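D-glycero-beta-D-manno-heptose-1,7-bisphosphate 7-phosphatase (Mesorhizobium loti, PDB 2O2X) removes the C-7 phosphate from D-glycero-beta-D-manno-heptose 1,7-bisphosphate, a magnesium-dependent step in making ADP-L-glycero-beta-D-manno-heptose. Local coordinates at residues P32-D37 with L158-K163; R136-G141 with D166-K171. All coordinates share one frame; numbering follows the deposited sequence. Where two conformers were deposited one is given.

Contact 1: P32-D37 with L158-K163; sequences PALFLD and LIVGDK
Leu34, Phe35 and Leu36 pair in parallel with Leu158, Ile159 and Val160. These are two adjacent central strands of the HAD (Rossmann-like) fold. The axes of the short strands approach to 4.7 Å. Four backbone hydrogen bonds form the ladder, the first from Leu158 N to Ala33 O and the last from Asp37 N to Val160 O at 3.0 Å.

The strand part is tightly packed. On one face, Leu36 CD2 lies 3.7 Å from Val160 CB, with the two side chains side by side. Val160 CG2 also meets Leu34 CD1 at 3.9 Å. Helix 199-211 covers Leu34, Leu158 and Val160. On the other face, Phe35 CB touches Ile159 CG1 at 3.8 Å, and the ring turns its edge to Leu158 O.

Past the strand ends the contact turns polar. Asp37 is still buried; the open side is at Asp162 and Lys163. Asp37, by similarity the nucleophile and a magnesium ligand, has CG anti to its backbone N (chi1 -173°). This carries the carboxylate forward from the strand end. Its OD2 stands 3.9 Å from Asp162 OD1, the planes 34° apart. Lys163 places NZ 2.7 Å from Asp162 OD1, on the syn lone pair, and also bridges to Asp45. The outside partner of Asp37 OD1 is Lys137. Backbone hydrogen bonds join the strands and apolar side chains pack on both faces, while the strand ends gather carboxylates consistent with a magnesium site.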
ATOM      1  N   PRO A  32      -4.518   6.552  12.679  1.00 13.34           N
ATOM      2  CA  PRO A  32      -3.419   6.288  11.752  1.00 13.40           C
ATOM      3  C   PRO A  32      -3.726   5.063  10.921  1.00 12.21           C
ATOM      4  O   PRO A  32      -4.557   4.249  11.311  1.00 12.28           O
ATOM      5  CB  PRO A  32      -2.234   5.975  12.672  1.00 15.05           C
ATOM      6  CG  PRO A  32      -2.708   6.153  14.055  1.00 20.22           C
ATOM      7  CD  PRO A  32      -4.186   6.138  14.045  1.00 14.92           C
ATOM      8  N   ALA A  33      -3.075   4.971   9.766  1.00 10.55           N
ATOM      9  CA  ALA A  33      -3.206   3.821   8.881  1.00  9.85           C
ATOM     10  C   ALA A  33      -1.866   3.157   8.693  1.00  9.96           C
ATOM     11  O   ALA A  33      -0.811   3.772   8.887  1.00  9.64           O
ATOM     12  CB  ALA A  33      -3.730   4.252   7.524  1.00 11.90           C
ATOM     13  N   LEU A  34      -1.940   1.896   8.303  1.00  7.69           N
ATOM     14  CA  LEU A  34      -0.810   1.158   7.777  1.00  7.25           C
ATOM     15  C   LEU A  34      -0.953   1.131   6.277  1.00  7.07           C
ATOM     16  O   LEU A  34      -1.818   0.437   5.748  1.00  7.97           O
ATOM     17  CB  LEU A  34      -0.739  -0.270   8.334  1.00  9.34           C
ATOM     18  CG  LEU A  34       0.388  -1.153   7.762  1.00  8.26           C
ATOM     19  CD1 LEU A  34       1.739  -0.606   8.084  1.00  7.98           C
ATOM     20  CD2 LEU A  34       0.237  -2.570   8.280  1.00  9.01           C
ATOM     21  N   PHE A  35      -0.103   1.888   5.589  1.00  7.28           N
ATOM     22  CA  PHE A  35      -0.043   1.871   4.129  1.00  7.37           C
ATOM     23  C   PHE A  35       0.930   0.791   3.671  1.00  6.57           C
ATOM     24  O   PHE A  35       2.046   0.724   4.172  1.00  8.60           O
ATOM     25  CB  PHE A  35       0.441   3.218   3.576  1.00  7.29           C
ATOM     26  CG  PHE A  35      -0.554   4.358   3.737  1.00  7.58           C
ATOM     27  CD1 PHE A  35      -1.596   4.527   2.826  1.00  8.33           C
ATOM     28  CD2 PHE A  35      -0.448   5.260   4.792  1.00  8.47           C
ATOM     29  CE1 PHE A  35      -2.503   5.572   2.949  1.00 10.02           C
ATOM     30  CE2 PHE A  35      -1.364   6.314   4.903  1.00  9.10           C
ATOM     31  CZ  PHE A  35      -2.389   6.450   3.985  1.00  9.64           C
ATOM     32  N   LEU A  36       0.519   0.002   2.680  1.00  6.46           N
ATOM     33  CA  LEU A  36       1.342  -1.052   2.116  1.00  7.46           C
ATOM     34  C   LEU A  36       1.389  -0.931   0.618  1.00  8.43           C
ATOM     35  O   LEU A  36       0.360  -0.863  -0.049  1.00  8.15           O
ATOM     36  CB  LEU A  36       0.756  -2.436   2.438  1.00  8.85           C
ATOM     37  CG  LEU A  36       0.613  -2.790   3.930  1.00  6.36           C
ATOM     38  CD1 LEU A  36      -0.058  -4.153   4.102  1.00  9.42           C
ATOM     39  CD2 LEU A  36       1.969  -2.752   4.624  1.00  8.97           C
ATOM     40  N   ASP A  37       2.575  -0.984   0.048  1.00  6.36           N
ATOM     41  CA  ASP A  37       2.686  -1.284  -1.380  1.00  6.82           C
ATOM     42  C   ASP A  37       2.213  -2.751  -1.587  1.00  7.95           C
ATOM     43  O   ASP A  37       2.106  -3.524  -0.619  1.00  8.56           O
ATOM     44  CB  ASP A  37       4.145  -1.092  -1.829  1.00  8.14           C
ATOM     45  CG  ASP A  37       4.323  -1.208  -3.353  1.00 10.98           C
ATOM     46  OD1 ASP A  37       3.388  -1.024  -4.130  1.00 11.56           O
ATOM     47  OD2 ASP A  37       5.461  -1.454  -3.772  1.00 30.60           O
ATOM     48  N   LEU A 158       1.994   4.835   9.040  1.00  7.41           N
ATOM     49  CA  LEU A 158       3.216   4.158   8.645  1.00  8.81           C
ATOM     50  C   LEU A 158       3.050   3.658   7.224  1.00  8.60           C
ATOM     51  O   LEU A 158       1.936   3.436   6.772  1.00  9.29           O
ATOM     52  CB  LEU A 158       3.419   2.952   9.562  1.00 10.89           C
ATOM     53  CG  LEU A 158       3.378   3.233  11.077  1.00  9.74           C
ATOM     54  CD1 LEU A 158       3.534   1.904  11.818  1.00 13.94           C
ATOM     55  CD2 LEU A 158       4.465   4.207  11.495  1.00 13.84           C
ATOM     56  N   ILE A 159       4.169   3.504   6.522  1.00  8.09           N
ATOM     57  CA  ILE A 159       4.162   2.931   5.182  1.00  6.42           C
ATOM     58  C   ILE A 159       5.247   1.864   5.099  1.00  6.90           C
ATOM     59  O   ILE A 159       6.321   2.012   5.711  1.00  8.75           O
ATOM     60  CB  ILE A 159       4.335   3.970   4.057  1.00  7.06           C
ATOM     61  CG1 ILE A 159       4.134   3.311   2.665  1.00  9.23           C
ATOM     62  CG2 ILE A 159       5.657   4.753   4.184  1.00  9.13           C
ATOM     63  CD1 ILE A 159       3.764   4.266   1.547  1.00  8.88           C
ATOM     64  N   VAL A 160       4.955   0.784   4.374  1.00  6.80           N
ATOM     65  CA  VAL A 160       5.892  -0.303   4.109  1.00  7.56           C
ATOM     66  C   VAL A 160       5.887  -0.564   2.607  1.00  7.91           C
ATOM     67  O   VAL A 160       4.823  -0.673   1.990  1.00  8.37           O
ATOM     68  CB  VAL A 160       5.485  -1.562   4.855  1.00  7.37           C
ATOM     69  CG1 VAL A 160       6.562  -2.624   4.656  1.00  8.84           C
ATOM     70  CG2 VAL A 160       5.206  -1.254   6.319  1.00  9.15           C
ATOM     71  N   GLY A 161       7.059  -0.643   2.000  1.00  7.32           N
ATOM     72  CA  GLY A 161       7.199  -1.024   0.607  1.00  7.00           C
ATOM     73  C   GLY A 161       8.617  -1.421   0.276  1.00  7.94           C
ATOM     74  O   GLY A 161       9.498  -1.241   1.131  1.00  8.81           O
ATOM     75  N   ASP A 162       8.862  -1.905  -0.941  1.00 11.55           N
ATOM     76  CA  ASP A 162      10.223  -2.319  -1.298  1.00 11.53           C
ATOM     77  C   ASP A 162      10.909  -1.367  -2.242  1.00 11.65           C
ATOM     78  O   ASP A 162      12.019  -1.644  -2.689  1.00 11.56           O
ATOM     79  CB  ASP A 162      10.265  -3.766  -1.838  1.00 12.35           C
ATOM     80  CG  ASP A 162       9.890  -3.892  -3.307  1.00 20.50           C
ATOM     81  OD1 ASP A 162       8.982  -3.194  -3.746  1.00 22.24           O
ATOM     82  OD2 ASP A 162      10.498  -4.745  -3.980  1.00 33.67           O
ATOM     83  N   LYS A 163      10.270  -0.236  -2.535  1.00 10.61           N
ATOM     84  CA  LYS A 163      10.864   0.748  -3.438  1.00 12.92           C
ATOM     85  C   LYS A 163      11.052   2.084  -2.740  1.00 10.87           C
ATOM     86  O   LYS A 163      10.280   2.471  -1.875  1.00 10.12           O
ATOM     87  CB  LYS A 163      10.027   0.856  -4.716  1.00 15.63           C
ATOM     88  CG  LYS A 163      10.238  -0.420  -5.583  1.00 22.38           C
ATOM     89  CD  LYS A 163       9.190  -0.693  -6.651  1.00 25.27           C
ATOM     90  CE  LYS A 163       9.322  -2.151  -7.200  1.00 25.34           C
ATOM     91  NZ  LYS A 163       8.601  -3.226  -6.388  1.00 18.58           N
TER

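Contact 2: R136-G141 with D166-K171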
ATOM      1  N   ARG A 136       0.728   9.068  -8.699  1.00  8.76           N
ATOM      2  CA  ARG A 136       1.762   8.064  -8.971  1.00  8.75           C
ATOM      3  C   ARG A 136       2.897   8.285  -7.980  1.00  8.99           C
ATOM      4  O   ARG A 136       3.541   9.322  -7.993  1.00  9.68           O
ATOM      5  CB  ARG A 136       2.303   8.151 -10.391  1.00  9.18           C
ATOM      6  CG  ARG A 136       3.341   7.082 -10.646  1.00 14.23           C
ATOM      7  CD  ARG A 136       4.140   7.285 -11.911  1.00 17.28           C
ATOM      8  NE  ARG A 136       5.246   6.341 -11.998  1.00 25.56           N
ATOM      9  CZ  ARG A 136       6.511   6.620 -11.700  1.00 30.14           C
ATOM     10  NH1 ARG A 136       6.886   7.848 -11.314  1.00 30.96           N
ATOM     11  NH2 ARG A 136       7.423   5.655 -11.830  1.00 31.86           N
ATOM     12  N   LYS A 137       3.162   7.301  -7.122  1.00  9.22           N
ATOM     13  CA  LYS A 137       4.305   7.353  -6.185  1.00  7.48           C
ATOM     14  C   LYS A 137       5.555   7.518  -7.038  1.00  7.79           C
ATOM     15  O   LYS A 137       5.675   6.855  -8.061  1.00 10.13           O
ATOM     16  CB  LYS A 137       4.389   6.083  -5.348  1.00  9.05           C
ATOM     17  CG  LYS A 137       3.171   5.759  -4.519  1.00  8.94           C
ATOM     18  CD  LYS A 137       3.294   4.397  -3.808  1.00  8.97           C
ATOM     19  CE  LYS A 137       3.308   3.216  -4.767  1.00 11.21           C
ATOM     20  NZ  LYS A 137       3.518   1.888  -4.061  1.00 12.14           N
ATOM     21  N   PRO A 138       6.517   8.372  -6.607  1.00  9.06           N
ATOM     22  CA  PRO A 138       6.670   9.011  -5.295  1.00  9.26           C
ATOM     23  C   PRO A 138       5.761  10.198  -4.935  1.00  9.04           C
ATOM     24  O   PRO A 138       5.816  10.667  -3.788  1.00 10.58           O
ATOM     25  CB  PRO A 138       8.143   9.438  -5.304  1.00 11.28           C
ATOM     26  CG  PRO A 138       8.366   9.791  -6.747  1.00 12.25           C
ATOM     27  CD  PRO A 138       7.657   8.691  -7.492  1.00 10.59           C
ATOM     28  N   ASN A 139       4.926  10.682  -5.846  1.00  9.84           N
ATOM     29  CA  ASN A 139       3.958  11.685  -5.456  1.00  9.79           C
ATOM     30  C   ASN A 139       2.993  11.052  -4.428  1.00 10.56           C
ATOM     31  O   ASN A 139       2.720   9.842  -4.487  1.00 11.21           O
ATOM     32  CB  ASN A 139       3.221  12.266  -6.656  1.00 10.47           C
ATOM     33  CG  ASN A 139       4.147  12.983  -7.626  1.00 13.01           C
ATOM     34  OD1 ASN A 139       5.050  13.698  -7.215  1.00 15.97           O
ATOM     35  ND2 ASN A 139       3.932  12.778  -8.910  1.00 13.59           N
ATOM     36  N   PRO A 140       2.602  11.815  -3.397  1.00  9.88           N
ATOM     37  CA  PRO A 140       1.815  11.298  -2.273  1.00  9.34           C
ATOM     38  C   PRO A 140       0.300  11.220  -2.459  1.00  9.84           C
ATOM     39  O   PRO A 140      -0.416  10.935  -1.493  1.00 10.59           O
ATOM     40  CB  PRO A 140       2.129  12.303  -1.172  1.00 11.52           C
ATOM     41  CG  PRO A 140       2.286  13.585  -1.920  1.00  9.54           C
ATOM     42  CD  PRO A 140       3.011  13.208  -3.171  1.00  9.12           C
ATOM     43  N   GLY A 141      -0.187  11.406  -3.676  1.00  9.20           N
ATOM     44  CA  GLY A 141      -1.629  11.553  -3.886  1.00  8.23           C
ATOM     45  C   GLY A 141      -2.488  10.448  -3.343  1.00 10.88           C
ATOM     46  O   GLY A 141      -3.569  10.696  -2.798  1.00 10.01           O
ATOM     47  N   ASP A 166       8.098   4.453  -2.387  1.00  8.38           N
ATOM     48  CA  ASP A 166       7.168   4.307  -1.283  1.00  8.70           C
ATOM     49  C   ASP A 166       7.584   5.174  -0.084  1.00  9.18           C
ATOM     50  O   ASP A 166       6.743   5.753   0.619  1.00  9.29           O
ATOM     51  CB  ASP A 166       7.088   2.847  -0.825  1.00  9.96           C
ATOM     52  CG  ASP A 166       6.597   1.888  -1.918  1.00 15.41           C
ATOM     53  OD1 ASP A 166       5.565   2.244  -2.477  1.00 22.47           O
ATOM     54  OD2 ASP A 166       7.224   0.805  -2.213  1.00 15.77           O
HETATM   55  N   MSE A 167       8.891   5.247   0.161  1.00  7.92           N
HETATM   56  CA  MSE A 167       9.408   6.039   1.267  1.00  7.45           C
HETATM   57  C   MSE A 167       9.281   7.515   0.964  1.00  9.15           C
HETATM   58  O   MSE A 167       8.941   8.297   1.842  1.00 10.08           O
HETATM   59  CB  MSE A 167      10.871   5.704   1.523  1.00  8.03           C
HETATM   60  CG  MSE A 167      11.189   4.235   1.888  1.00  8.31           C
HETATM   61 SE   MSE A 167      10.274   3.612   3.481  0.75  8.42          SE
HETATM   62  CE  MSE A 167       8.733   2.686   2.613  1.00 10.05           C
ATOM     63  N   GLN A 168       9.539   7.882  -0.286  1.00  9.98           N
ATOM     64  CA  GLN A 168       9.377   9.264  -0.724  1.00  8.98           C
ATOM     65  C   GLN A 168       7.913   9.705  -0.633  1.00 10.32           C
ATOM     66  O   GLN A 168       7.606  10.781  -0.117  1.00 10.39           O
ATOM     67  CB  GLN A 168       9.896   9.458  -2.147  1.00  9.59           C
ATOM     68  CG  GLN A 168      11.403   9.209  -2.357  1.00  9.19           C
ATOM     69  CD  GLN A 168      11.780   9.080  -3.833  1.00 10.67           C
ATOM     70  OE1 GLN A 168      11.127   8.363  -4.594  1.00 14.01           O
ATOM     71  NE2 GLN A 168      12.843   9.776  -4.249  1.00 13.69           N
ATOM     72  N   ALA A 169       7.004   8.840  -1.075  1.00  8.84           N
ATOM     73  CA  ALA A 169       5.577   9.148  -0.997  1.00  9.02           C
ATOM     74  C   ALA A 169       5.118   9.333   0.454  1.00 10.53           C
ATOM     75  O   ALA A 169       4.387  10.257   0.784  1.00  9.67           O
ATOM     76  CB  ALA A 169       4.785   8.045  -1.654  1.00  9.16           C
ATOM     77  N   GLY A 170       5.552   8.443   1.327  1.00  8.70           N
ATOM     78  CA  GLY A 170       5.273   8.594   2.744  1.00  8.36           C
ATOM     79  C   GLY A 170       5.773   9.911   3.320  1.00 10.59           C
ATOM     80  O   GLY A 170       5.018  10.610   3.996  1.00 10.34           O
ATOM     81  N   LYS A 171       7.040  10.250   3.079  1.00  9.93           N
ATOM     82  CA  LYS A 171       7.609  11.513   3.568  0.50 11.15           C
ATOM     83  C   LYS A 171       6.794  12.695   3.040  1.00  9.52           C
ATOM     84  O   LYS A 171       6.442  13.608   3.770  1.00 11.89           O
ATOM     85  CB  LYS A 171       9.068  11.626   3.120  0.50 12.34           C
ATOM     86  CG  LYS A 171       9.847  12.822   3.696  0.50 11.63           C
ATOM     87  CD  LYS A 171      11.345  12.695   3.424  0.50 12.21           C
ATOM     88  CE  LYS A 171      11.658  12.700   1.911  0.50 14.31           C
ATOM     89  NZ  LYS A 171      13.119  12.897   1.601  0.50 18.78           N
TER
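Lys137 reaches across to Asp166 at the catalytic end of the HAD fold. It belongs to the loop before helix 141-150. Asp166 lies near the start of helix 164-172. By similarity, Lys137 stabilises the phosphoryl group.

The lysine can be followed outward from CB, which points toward the helix. CG is the first to touch it, 4.0 Å from Ala169 CB. A bend at chi3 (-67°) then turns the chain across Asp166. CD and CE each pass 3.4 Å from Asp166 OD1. NZ ends 2.6 Å from the same oxygen, which it meets nearly along the C-O axis. This is both a hydrogen bond and a salt bridge. NZ also forms a salt bridge with Asp37 OD1 and bonds to Val78 O, so three oxygens grip the ammonium group. The other oxygen of Asp166, OD2, accepts the backbone N-H of Lys163. Asp166 thus ties the lysine to the loop that begins its own helix.

Beside the salt bridge the packing is close. The peptide before Pro138 is cis, and the proline ring lies alongside Gln168. Pro138 CB is 3.6 Å from Gln168 CB, and the amide oxygen OE1 of Gln168 comes to 3.3 Å from the same proline carbon. Ala169 fits against the loop backbone, with CB near the carbonyl oxygens of Pro138 and Asn139. Further along, Pro140, at the N-cap position of helix 141-150, sets its CB 3.6 Å from Ala169 O. The alanine also makes a CA-H...O contact, its CA 3.2 Å from Pro138 O.

Overall arrangement
Contact 1 lies in the buried core, its centre about 5 Å from that of the chain. Contact 2 is farther out, about 11 Å away, and only partly buried. Their centres are 10 Å apart. Strand 158-161 and helix 164-172 are consecutive, so each contact uses one of two neighbouring elements. Contact 1 is mainly strand pairing and aliphatic packing. Contact 2 joins an irregular loop to a helix through one salt bridge and close proline and alanine contacts. The two meet through the pair Lys137 and Asp37. There Asp166 OD2 also comes close to Asp37 OD2, and Ile159 CD1 packs on Asp166 O.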